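Local structure of catechol 2,3-dioxygenase (Pseudomonas sp., 3HPV) at residues V14-L19 with Y56-A61; T93-A98 with E106-E111. The protein probably catalyses the iron(II)-dependent cleavage of the catechol ring by molecular oxygen, giving 2-hydroxy-6-oxohexa-2,4-dienoate. One frame throughout, in Å; residues are numbered along the deposited sequence.

Contact 1 of 2, residues V14-L19 with Y56-A61; sequences VRVLNL and YIIREA
Strand 14-16 runs parallel to strand 56-60, with their short axes 4.6 Å apart and 41° between their directions. In the first beta-alpha-beta-beta-beta module of the VOC fold, this sets the last strand beside the first. Val14 pairs with Ile58, Arg15 with Arg59 and Val16 with Glu60. Four backbone hydrogen bonds join them: Val14 N to Ile57 O, Arg59 N to Val14 O, Val16 N to Arg59 O, and Ala61 N to Val16 O.

Val14, Val16, Ile58 and Glu60 lie on one face of the sheet. There Val14 CG2 leans obliquely on the phenol end of Tyr56, 3.7 Å from CZ. Tyr56 OH is hydrogen-bonded to Tyr26 OH. Val16 CG1 packs on Ile58 CG2 at 3.6 Å, and Ile58 CG2 also takes Leu19 CD2 at 3.9 Å. Leu19 starts helix 19-30, capped by Asn18 OD1 on Glu21 N. With CG turned anti to its own N (chi1 -152°), Glu60 extends toward that helix start, its OE2 3.7 Å from Leu19 CB.

Arg15 and Arg59 occupy the other face. They lie side by side and point the same way, with guanidinium planes 42° apart. Arg59 NH2 sits 3.3 Å from Arg15 CD. Both end on Asp67: Arg15 NH1 on OD1 and Arg59 NE on OD2.

The shared carboxylate probably offsets the closeness of two like charges. The carboxylate of Glu60 may be favoured by the helix dipole, though it forms no hydrogen bond with Leu19 N. One face is apolar apart from Glu60 at its end and the Tyr56 hydroxyl; on the other, two arginines share one aspartate.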
loop_
_atom_site.group_PDB
_atom_site.type_symbol
_atom_site.label_atom_id
_atom_site.label_comp_id
_atom_site.label_asym_id
_atom_site.label_seq_id
_atom_site.Cartn_x
_atom_site.Cartn_y
_atom_site.Cartn_z
ATOM N N VAL A 14 -18.735 22.694 -13.563
ATOM C CA VAL A 14 -19.668 21.624 -13.865
ATOM C C VAL A 14 -21.082 21.983 -13.443
ATOM O O VAL A 14 -21.289 22.697 -12.447
ATOM C CB VAL A 14 -19.178 20.337 -13.153
ATOM C CG1 VAL A 14 -20.154 19.216 -13.327
ATOM C CG2 VAL A 14 -17.801 19.938 -13.725
ATOM N N ARG A 15 -22.045 21.464 -14.201
ATOM C CA ARG A 15 -23.450 21.744 -13.972
ATOM C C ARG A 15 -24.156 20.717 -13.111
ATOM O O ARG A 15 -24.186 19.548 -13.467
ATOM C CB ARG A 15 -24.178 21.842 -15.313
ATOM C CG ARG A 15 -23.799 23.051 -16.189
ATOM C CD ARG A 15 -24.790 23.238 -17.367
ATOM N NE ARG A 15 -24.745 22.156 -18.348
ATOM C CZ ARG A 15 -23.730 21.957 -19.186
ATOM N NH1 ARG A 15 -22.684 22.770 -19.158
ATOM N NH2 ARG A 15 -23.750 20.947 -20.046
ATOM N N VAL A 16 -24.715 21.147 -11.976
ATOM C CA VAL A 16 -25.452 20.226 -11.118
ATOM C C VAL A 16 -26.945 20.529 -11.161
ATOM O O VAL A 16 -27.362 21.695 -11.145
ATOM C CB VAL A 16 -25.006 20.265 -9.634
ATOM C CG1 VAL A 16 -23.568 19.779 -9.513
ATOM C CG2 VAL A 16 -25.159 21.670 -9.069
ATOM N N LEU A 17 -27.737 19.457 -11.215
ATOM C CA LEU A 17 -29.192 19.547 -11.257
ATOM C C LEU A 17 -29.772 20.089 -9.951
ATOM O O LEU A 17 -30.900 20.570 -9.924
ATOM C CB LEU A 17 -29.784 18.171 -11.571
ATOM C CG LEU A 17 -30.030 17.754 -13.028
ATOM C CD1 LEU A 17 -29.187 18.572 -13.999
ATOM C CD2 LEU A 17 -29.745 16.255 -13.159
ATOM N N ASN A 18 -29.002 20.017 -8.872
ATOM C CA ASN A 18 -29.466 20.523 -7.588
ATOM C C ASN A 18 -28.300 20.988 -6.740
ATOM O O ASN A 18 -27.554 20.176 -6.188
ATOM C CB ASN A 18 -30.255 19.460 -6.829
ATOM C CG ASN A 18 -30.859 20.003 -5.554
ATOM O OD1 ASN A 18 -30.184 20.135 -4.532
ATOM N ND2 ASN A 18 -32.133 20.351 -5.615
ATOM N N LEU A 19 -28.177 22.308 -6.628
ATOM C CA LEU A 19 -27.102 22.965 -5.895
ATOM C C LEU A 19 -26.857 22.527 -4.446
ATOM O O LEU A 19 -25.706 22.410 -4.020
ATOM C CB LEU A 19 -27.317 24.483 -5.967
ATOM C CG LEU A 19 -26.235 25.478 -5.518
ATOM C CD1 LEU A 19 -26.250 25.607 -4.009
ATOM C CD2 LEU A 19 -24.858 25.043 -6.032
ATOM N N TYR A 56 -12.570 23.440 -8.833
ATOM C CA TYR A 56 -13.864 22.862 -9.225
ATOM C C TYR A 56 -15.025 23.755 -8.793
ATOM O O TYR A 56 -15.243 23.960 -7.595
ATOM C CB TYR A 56 -14.020 21.480 -8.596
ATOM C CG TYR A 56 -14.981 20.535 -9.299
ATOM C CD1 TYR A 56 -14.623 19.871 -10.469
ATOM C CD2 TYR A 56 -16.219 20.246 -8.745
ATOM C CE1 TYR A 56 -15.483 18.931 -11.055
ATOM C CE2 TYR A 56 -17.078 19.314 -9.314
ATOM C CZ TYR A 56 -16.709 18.663 -10.456
ATOM O OH TYR A 56 -17.559 17.722 -10.971
ATOM N N ILE A 57 -15.764 24.284 -9.772
ATOM C CA ILE A 57 -16.905 25.158 -9.501
ATOM C C ILE A 57 -18.187 24.515 -10.000
ATOM O O ILE A 57 -18.256 24.037 -11.135
ATOM C CB ILE A 57 -16.734 26.535 -10.163
ATOM C CG1 ILE A 57 -15.443 27.188 -9.675
ATOM C CG2 ILE A 57 -17.875 27.442 -9.800
ATOM C CD1 ILE A 57 -14.262 26.928 -10.570
ATOM N N ILE A 58 -19.195 24.531 -9.131
ATOM C CA ILE A 58 -20.509 23.934 -9.361
ATOM C C ILE A 58 -21.613 24.966 -9.603
ATOM O O ILE A 58 -21.783 25.891 -8.811
ATOM C CB ILE A 58 -20.904 23.058 -8.126
ATOM C CG1 ILE A 58 -20.220 21.700 -8.209
ATOM C CG2 ILE A 58 -22.391 22.866 -8.047
ATOM C CD1 ILE A 58 -18.782 21.736 -7.854
ATOM N N ARG A 59 -22.380 24.792 -10.677
ATOM C CA ARG A 59 -23.465 25.722 -11.000
ATOM C C ARG A 59 -24.790 25.010 -11.230
ATOM O O ARG A 59 -24.855 24.082 -12.038
ATOM C CB ARG A 59 -23.139 26.516 -12.269
ATOM C CG ARG A 59 -24.243 27.481 -12.670
ATOM C CD ARG A 59 -23.825 28.313 -13.859
ATOM N NE ARG A 59 -23.740 27.511 -15.069
ATOM C CZ ARG A 59 -24.766 27.259 -15.873
ATOM N NH1 ARG A 59 -25.967 27.751 -15.597
ATOM N NH2 ARG A 59 -24.594 26.518 -16.955
ATOM N N GLU A 60 -25.846 25.452 -10.550
ATOM C CA GLU A 60 -27.150 24.826 -10.729
ATOM C C GLU A 60 -27.693 25.018 -12.147
ATOM O O GLU A 60 -27.530 26.072 -12.759
ATOM C CB GLU A 60 -28.171 25.372 -9.731
ATOM C CG GLU A 60 -29.265 24.345 -9.421
ATOM C CD GLU A 60 -30.505 24.935 -8.769
ATOM O OE1 GLU A 60 -31.290 25.579 -9.495
ATOM O OE2 GLU A 60 -30.695 24.748 -7.542
ATOM N N ALA A 61 -28.342 23.995 -12.674
ATOM C CA ALA A 61 -28.891 24.101 -14.015
ATOM C C ALA A 61 -29.865 22.976 -14.374
ATOM O O ALA A 61 -30.116 22.059 -13.586
ATOM C CB ALA A 61 -27.753 24.176 -15.036
#

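Contact 2 of 2, residues T93-A98 with E106-E111; sequences TTRIPA and ERVRFE
Thr94 O takes the N-H of Arg109 at 2.8 Å and nearly straight, 172° at the hydrogen. Thr94 N returns the bond to Arg109 O, and Ile96 and Arg107 form a second such ring. These are the hydrogen-bonded pairs of an antiparallel hairpin, with Arg95 and Val108 the non-hydrogen-bonded pair between them.

Arg95, bent at chi2 (80°), swings its guanidinium to Glu106. The NE-OE1 salt bridge is modelled at 2.5 Å, a short length to read with caution. Arg95 NE meets OE1 from above the carboxylate plane. Val108 CG2 lies over one face of the same guanidinium, 4.2 Å from NH1.

Ile96 packs across the side chains of Arg107 and Arg109, whose guanidinium groups adjoin. Its CG2 sits over a face of the Arg107 guanidinium, 3.4 Å from NH2. Its CD1 packs on Arg109 CB, also at 3.4 Å, and CG1 lies over one face of the Arg109 guanidinium, toward its rim. Both arginines form salt bridges to Glu119, and Arg107 has a further one to Glu100.

Helix 76-89 lies against the Arg95 and Val108 face, where Glu80 and Asp83 bind Arg95. Strand 117-121 flanks strand 107-111, which leaves strand 94-96 at the sheet edge within this chain.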
loop_
_atom_site.group_PDB
_atom_site.type_symbol
_atom_site.label_atom_id
_atom_site.label_comp_id
_atom_site.label_asym_id
_atom_site.label_seq_id
_atom_site.Cartn_x
_atom_site.Cartn_y
_atom_site.Cartn_z
ATOM N N THR A 93 -11.465 34.328 -30.008
ATOM C CA THR A 93 -11.207 34.399 -28.584
ATOM C C THR A 93 -12.185 35.309 -27.857
ATOM O O THR A 93 -12.573 36.342 -28.375
ATOM C CB THR A 93 -9.757 34.911 -28.377
ATOM O OG1 THR A 93 -8.828 33.848 -28.642
ATOM C CG2 THR A 93 -9.554 35.452 -26.982
ATOM N N THR A 94 -12.583 34.922 -26.654
ATOM C CA THR A 94 -13.486 35.741 -25.846
ATOM C C THR A 94 -12.677 36.120 -24.638
ATOM O O THR A 94 -11.879 35.330 -24.158
ATOM C CB THR A 94 -14.698 34.956 -25.338
ATOM O OG1 THR A 94 -15.298 34.257 -26.429
ATOM C CG2 THR A 94 -15.737 35.902 -24.697
ATOM N N ARG A 95 -12.882 37.319 -24.129
ATOM C CA ARG A 95 -12.129 37.753 -22.964
ATOM C C ARG A 95 -13.044 37.973 -21.775
ATOM O O ARG A 95 -13.840 38.903 -21.795
ATOM C CB ARG A 95 -11.419 39.055 -23.278
ATOM C CG ARG A 95 -10.326 39.367 -22.334
ATOM C CD ARG A 95 -9.094 38.583 -22.703
ATOM N NE ARG A 95 -7.955 39.118 -21.970
ATOM C CZ ARG A 95 -6.752 39.318 -22.486
ATOM N NH1 ARG A 95 -6.501 39.024 -23.763
ATOM N NH2 ARG A 95 -5.808 39.829 -21.713
ATOM N N ILE A 96 -12.920 37.133 -20.746
ATOM C CA ILE A 96 -13.743 37.245 -19.531
ATOM C C ILE A 96 -13.051 38.201 -18.563
ATOM O O ILE A 96 -11.888 38.017 -18.219
ATOM C CB ILE A 96 -13.944 35.854 -18.820
ATOM C CG1 ILE A 96 -14.772 34.907 -19.696
ATOM C CG2 ILE A 96 -14.704 36.029 -17.508
ATOM C CD1 ILE A 96 -14.103 34.462 -20.964
ATOM N N PRO A 97 -13.760 39.235 -18.103
ATOM C CA PRO A 97 -13.129 40.174 -17.178
ATOM C C PRO A 97 -12.789 39.609 -15.804
ATOM O O PRO A 97 -13.502 38.760 -15.279
ATOM C CB PRO A 97 -14.142 41.324 -17.100
ATOM C CG PRO A 97 -15.452 40.654 -17.329
ATOM C CD PRO A 97 -15.136 39.650 -18.432
ATOM N N ALA A 98 -11.687 40.102 -15.241
ATOM C CA ALA A 98 -11.214 39.722 -13.919
ATOM C C ALA A 98 -12.334 39.943 -12.911
ATOM O O ALA A 98 -13.137 40.858 -13.060
ATOM C CB ALA A 98 -10.015 40.567 -13.543
ATOM N N GLU A 106 -8.450 37.831 -15.418
ATOM C CA GLU A 106 -9.228 37.669 -16.641
ATOM C C GLU A 106 -8.782 36.366 -17.297
ATOM O O GLU A 106 -7.679 35.877 -17.033
ATOM C CB GLU A 106 -9.015 38.858 -17.598
ATOM C CG GLU A 106 -7.633 38.956 -18.240
ATOM C CD GLU A 106 -7.417 40.265 -19.047
ATOM O OE1 GLU A 106 -8.227 40.575 -19.944
ATOM O OE2 GLU A 106 -6.426 40.980 -18.795
ATOM N N ARG A 107 -9.644 35.789 -18.124
ATOM C CA ARG A 107 -9.291 34.557 -18.802
ATOM C C ARG A 107 -9.643 34.667 -20.270
ATOM O O ARG A 107 -10.551 35.418 -20.653
ATOM C CB ARG A 107 -10.050 33.353 -18.212
ATOM C CG ARG A 107 -10.592 33.535 -16.800
ATOM C CD ARG A 107 -11.874 32.740 -16.683
ATOM N NE ARG A 107 -12.859 33.436 -15.881
ATOM C CZ ARG A 107 -14.131 33.068 -15.748
ATOM N NH1 ARG A 107 -14.605 31.996 -16.378
ATOM N NH2 ARG A 107 -14.927 33.768 -14.950
ATOM N N VAL A 108 -8.920 33.897 -21.076
ATOM C CA VAL A 108 -9.123 33.825 -22.514
ATOM C C VAL A 108 -9.944 32.566 -22.775
ATOM O O VAL A 108 -9.500 31.451 -22.482
ATOM C CB VAL A 108 -7.779 33.683 -23.246
ATOM C CG1 VAL A 108 -8.022 33.440 -24.742
ATOM C CG2 VAL A 108 -6.917 34.928 -23.002
ATOM N N ARG A 109 -11.141 32.737 -23.325
ATOM C CA ARG A 109 -12.009 31.602 -23.615
ATOM C C ARG A 109 -12.083 31.351 -25.110
ATOM O O ARG A 109 -11.800 32.232 -25.914
ATOM C CB ARG A 109 -13.437 31.851 -23.075
ATOM C CG ARG A 109 -14.347 30.601 -23.145
ATOM C CD ARG A 109 -15.740 30.814 -22.553
ATOM N NE ARG A 109 -15.723 31.003 -21.107
ATOM C CZ ARG A 109 -16.755 31.453 -20.399
ATOM N NH1 ARG A 109 -17.895 31.767 -20.996
ATOM N NH2 ARG A 109 -16.648 31.595 -19.085
ATOM N N PHE A 110 -12.455 30.137 -25.479
ATOM C CA PHE A 110 -12.602 29.793 -26.880
ATOM C C PHE A 110 -13.152 28.392 -27.008
ATOM O O PHE A 110 -12.956 27.553 -26.125
ATOM C CB PHE A 110 -11.272 29.946 -27.632
ATOM C CG PHE A 110 -10.192 29.039 -27.160
ATOM C CD1 PHE A 110 -9.985 27.810 -27.778
ATOM C CD2 PHE A 110 -9.371 29.414 -26.108
ATOM C CE1 PHE A 110 -8.966 26.961 -27.358
ATOM C CE2 PHE A 110 -8.347 28.575 -25.677
ATOM C CZ PHE A 110 -8.142 27.340 -26.307
ATOM N N GLU A 111 -13.861 28.155 -28.107
ATOM C CA GLU A 111 -14.492 26.874 -28.376
ATOM C C GLU A 111 -13.629 26.006 -29.293
ATOM O O GLU A 111 -13.045 26.494 -30.254
ATOM C CB GLU A 111 -15.862 27.118 -29.009
ATOM C CG GLU A 111 -16.727 25.883 -29.149
ATOM C CD GLU A 111 -18.006 26.160 -29.944
ATOM O OE1 GLU A 111 -17.912 26.380 -31.175
ATOM O OE2 GLU A 111 -19.102 26.168 -29.340
HETATM O O HOH W 1 -12.825 36.129 -13.934
#

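Overall arrangement
Contacts 1 and 2 belong to the same mixed sheet, in the N-terminal VOC domain. Their centres are 21 Å apart and their nearest atoms about 8 Å. Contact 1 joins two parallel strands inside the sheet. Contact 2 is a hairpin at one edge, with strands 65-73 and 117-121 lying between the two pairs. Loop residue Arg42 touches Ile57 of the first and Arg107 of the second. Contact 1 is the closer of the two to the iron, but not part of its site: the Tyr56 side chain is about 12 Å from the iron(II) ion and about 8 Å from the side chain of His216. The iron ligands His154, His216 and Glu267 belong to the second sheet.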